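Local coordinates for amino acid adenylation domain-containing protein (Bacillus stratosphericus LAMA 585, PDB 6ULY) that probably selects and activates a branched alpha-keto acid as its acyl adenylate, serving as the first adenylation domain of a nonribosomal depsipeptide synthetase, at residues V89-V98 with D171-T179. Residues are numbered along the deposited sequence; the frame is centred on the assembly and turned at random.
Sequences VLGGFVPTLV and DDSVFFILT
L97 and F175 cross at about a right angle on one side of two adjoining strands, 94-97 and 173-178, which run parallel with axes 17° apart. Along L97, CB lies near the backbone oxygen of F176 and CG 3.5 Å from that same O. CD1 then settles over one face of the F175 ring, 4.1 Å from its centroid and 22° off the normal, a CH-pi contact. The first torsion sets CG anti to the carbonyl carbon, and the extended second one (chi2 -174°) carries CD1 on to the ring. On the face bearing T96 and F176, V94 CG1 reaches F176 CD2 at 3.4 Å. T96 OG1, weakly hydrogen-bonded to V71 O, also comes near F176 CD2, and T96 CG2 meets L178 CD1 (3.9 Å).

Parallel pairing is evident from the backbone bonds: F176 gives its N to P95 O (2.6 Å) and its O to L97 N (2.9 Å, nearly straight), and a weak third bond joins L178 N to L97 O. Ahead of the P95-F176 bond, a water donates to F93 O (2.6 Å) and V174 O (2.7 Å), bridging two acceptors. Strand 94-97 lies between 70-74 and 173-178 in a mixed sheet of the AMP-binding fold, and helix 78-91, ending in a Schellman motif at G92, supplies F85, which touches P95 and F175. Two firm hydrogen bonds thus fix the register of P95 and L97 around F176, while apolar contacts pack both faces.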
loop_
_atom_site.group_PDB
_atom_site.type_symbol
_atom_site.label_atom_id
_atom_site.label_comp_id
_atom_site.label_asym_id
_atom_site.label_seq_id
_atom_site.Cartn_x
_atom_site.Cartn_y
_atom_site.Cartn_z
ATOM N N VAL A 89 31.116 2.684 6.954
ATOM C CA VAL A 89 31.208 2.723 8.411
ATOM C C VAL A 89 32.387 3.580 8.855
ATOM O O VAL A 89 32.273 4.380 9.789
ATOM C CB VAL A 89 31.311 1.293 8.972
ATOM C CG1 VAL A 89 31.712 1.325 10.444
ATOM C CG2 VAL A 89 29.994 0.558 8.778
ATOM N N LEU A 90 33.541 3.425 8.201
ATOM C CA LEU A 90 34.715 4.200 8.596
ATOM C C LEU A 90 34.510 5.684 8.319
ATOM O O LEU A 90 34.905 6.534 9.125
ATOM C CB LEU A 90 35.964 3.695 7.866
ATOM C CG LEU A 90 36.474 2.308 8.251
ATOM C CD1 LEU A 90 37.701 1.953 7.427
ATOM C CD2 LEU A 90 36.784 2.238 9.739
ATOM N N GLY A 91 33.897 6.014 7.191
ATOM C CA GLY A 91 33.711 7.400 6.828
ATOM C C GLY A 91 32.512 8.078 7.448
ATOM O O GLY A 91 32.313 9.275 7.224
ATOM N N GLY A 92 31.714 7.364 8.239
ATOM C CA GLY A 92 30.462 7.924 8.709
ATOM C C GLY A 92 29.402 8.019 7.640
ATOM O O GLY A 92 28.385 8.694 7.841
ATOM N N PHE A 93 29.625 7.380 6.500
ATOM C CA PHE A 93 28.636 7.337 5.442
ATOM C C PHE A 93 27.596 6.281 5.781
ATOM O O PHE A 93 27.879 5.312 6.494
ATOM C CB PHE A 93 29.302 7.023 4.104
ATOM C CG PHE A 93 30.580 7.784 3.869
ATOM C CD1 PHE A 93 30.675 9.124 4.206
ATOM C CD2 PHE A 93 31.692 7.154 3.330
ATOM C CE1 PHE A 93 31.846 9.825 3.999
ATOM C CE2 PHE A 93 32.867 7.850 3.120
ATOM C CZ PHE A 93 32.946 9.186 3.456
ATOM N N VAL A 94 26.387 6.483 5.271
ATOM C CA VAL A 94 25.254 5.613 5.576
ATOM C C VAL A 94 24.928 4.753 4.360
ATOM O O VAL A 94 24.323 5.246 3.395
ATOM C CB VAL A 94 24.022 6.431 5.999
ATOM C CG1 VAL A 94 22.940 5.513 6.517
ATOM C CG2 VAL A 94 24.392 7.457 7.052
ATOM N N PRO A 95 25.284 3.472 4.358
ATOM C CA PRO A 95 24.918 2.617 3.227
ATOM C C PRO A 95 23.418 2.426 3.136
ATOM O O PRO A 95 22.713 2.357 4.144
ATOM C CB PRO A 95 25.615 1.288 3.541
ATOM C CG PRO A 95 26.657 1.618 4.539
ATOM C CD PRO A 95 26.096 2.743 5.343
ATOM N N THR A 96 22.939 2.315 1.905
ATOM C CA THR A 96 21.558 1.948 1.618
ATOM C C THR A 96 21.577 0.537 1.042
ATOM O O THR A 96 21.904 0.338 -0.131
ATOM C CB THR A 96 20.923 2.940 0.654
ATOM O OG1 THR A 96 21.095 4.268 1.166
ATOM C CG2 THR A 96 19.446 2.640 0.484
ATOM N N LEU A 97 21.229 -0.440 1.873
ATOM C CA LEU A 97 21.281 -1.842 1.482
ATOM C C LEU A 97 20.031 -2.180 0.679
ATOM O O LEU A 97 18.922 -2.206 1.224
ATOM C CB LEU A 97 21.401 -2.729 2.717
ATOM C CG LEU A 97 22.487 -2.331 3.723
ATOM C CD1 LEU A 97 22.602 -3.379 4.817
ATOM C CD2 LEU A 97 23.820 -2.131 3.029
ATOM N N VAL A 98 20.206 -2.430 -0.616
ATOM C CA VAL A 98 19.116 -2.862 -1.485
ATOM C C VAL A 98 19.703 -3.706 -2.607
ATOM O O VAL A 98 20.739 -3.364 -3.187
ATOM C CB VAL A 98 18.318 -1.661 -2.041
ATOM C CG1 VAL A 98 19.225 -0.712 -2.800
ATOM C CG2 VAL A 98 17.170 -2.145 -2.927
ATOM N N ASP A 171 24.338 6.468 18.509
ATOM C CA ASP A 171 23.031 6.800 17.958
ATOM C C ASP A 171 23.100 7.305 16.524
ATOM O O ASP A 171 22.048 7.516 15.910
ATOM C CB ASP A 171 22.339 7.845 18.837
ATOM C CG ASP A 171 21.952 7.292 20.192
ATOM O OD1 ASP A 171 21.272 6.243 20.231
ATOM O OD2 ASP A 171 22.343 7.889 21.216
ATOM N N ASP A 172 24.298 7.507 15.983
ATOM C CA ASP A 172 24.428 7.831 14.571
ATOM C C ASP A 172 23.767 6.748 13.729
ATOM O O ASP A 172 23.814 5.561 14.065
ATOM C CB ASP A 172 25.906 7.962 14.188
ATOM C CG ASP A 172 26.567 9.177 14.810
ATOM O OD1 ASP A 172 25.852 10.000 15.420
ATOM O OD2 ASP A 172 27.804 9.309 14.685
ATOM N N SER A 173 23.134 7.162 12.635
ATOM C CA SER A 173 22.615 6.200 11.673
ATOM C C SER A 173 23.764 5.425 11.039
ATOM O O SER A 173 24.749 6.015 10.588
ATOM C CB SER A 173 21.808 6.919 10.596
ATOM O OG SER A 173 20.655 7.524 11.149
ATOM N N VAL A 174 23.638 4.102 10.999
ATOM C CA VAL A 174 24.700 3.244 10.489
ATOM C C VAL A 174 24.395 2.742 9.081
ATOM O O VAL A 174 25.310 2.602 8.268
ATOM C CB VAL A 174 24.959 2.069 11.460
ATOM C CG1 VAL A 174 23.759 1.131 11.517
ATOM C CG2 VAL A 174 26.237 1.321 11.068
ATOM N N PHE A 175 23.128 2.467 8.768
ATOM C CA PHE A 175 22.751 2.174 7.390
ATOM C C PHE A 175 21.241 2.274 7.229
ATOM O O PHE A 175 20.482 2.196 8.199
ATOM C CB PHE A 175 23.239 0.785 6.939
ATOM C CG PHE A 175 22.615 -0.367 7.684
ATOM C CD1 PHE A 175 21.360 -0.844 7.337
ATOM C CD2 PHE A 175 23.298 -0.995 8.708
ATOM C CE1 PHE A 175 20.790 -1.906 8.019
ATOM C CE2 PHE A 175 22.735 -2.055 9.393
ATOM C CZ PHE A 175 21.479 -2.513 9.043
ATOM N N PHE A 176 20.826 2.465 5.980
ATOM C CA PHE A 176 19.452 2.278 5.553
ATOM C C PHE A 176 19.275 0.875 4.983
ATOM O O PHE A 176 20.218 0.269 4.472
ATOM C CB PHE A 176 19.066 3.298 4.480
ATOM C CG PHE A 176 19.107 4.722 4.943
ATOM C CD1 PHE A 176 18.111 5.226 5.761
ATOM C CD2 PHE A 176 20.126 5.565 4.537
ATOM C CE1 PHE A 176 18.139 6.541 6.179
ATOM C CE2 PHE A 176 20.162 6.879 4.951
ATOM C CZ PHE A 176 19.162 7.371 5.775
ATOM N N ILE A 177 18.050 0.365 5.057
ATOM C CA ILE A 177 17.713 -0.898 4.412
ATOM C C ILE A 177 16.265 -0.825 3.952
ATOM O O ILE A 177 15.394 -0.316 4.664
ATOM C CB ILE A 177 17.962 -2.111 5.336
ATOM C CG1 ILE A 177 17.626 -3.414 4.600
ATOM C CG2 ILE A 177 17.159 -2.003 6.615
ATOM C CD1 ILE A 177 18.285 -4.652 5.200
ATOM N N LEU A 178 16.020 -1.329 2.748
ATOM C CA LEU A 178 14.716 -1.227 2.118
ATOM C C LEU A 178 13.875 -2.457 2.423
ATOM O O LEU A 178 14.387 -3.577 2.481
ATOM C CB LEU A 178 14.877 -1.048 0.610
ATOM C CG LEU A 178 14.930 0.401 0.116
ATOM C CD1 LEU A 178 15.777 1.301 1.001
ATOM C CD2 LEU A 178 15.459 0.430 -1.311
ATOM N N THR A 179 12.578 -2.234 2.622
ATOM C CA THR A 179 11.651 -3.307 2.964
ATOM C C THR A 179 11.325 -4.168 1.752
ATOM O O THR A 179 11.302 -3.679 0.624
ATOM C CB THR A 179 10.345 -2.745 3.542
ATOM O OG1 THR A 179 9.785 -1.797 2.624
ATOM C CG2 THR A 179 10.601 -2.066 4.878
HETATM O O HOH W 1 27.799 3.655 8.496
HETATM O O HOH W 2 16.911 -4.385 0.944
#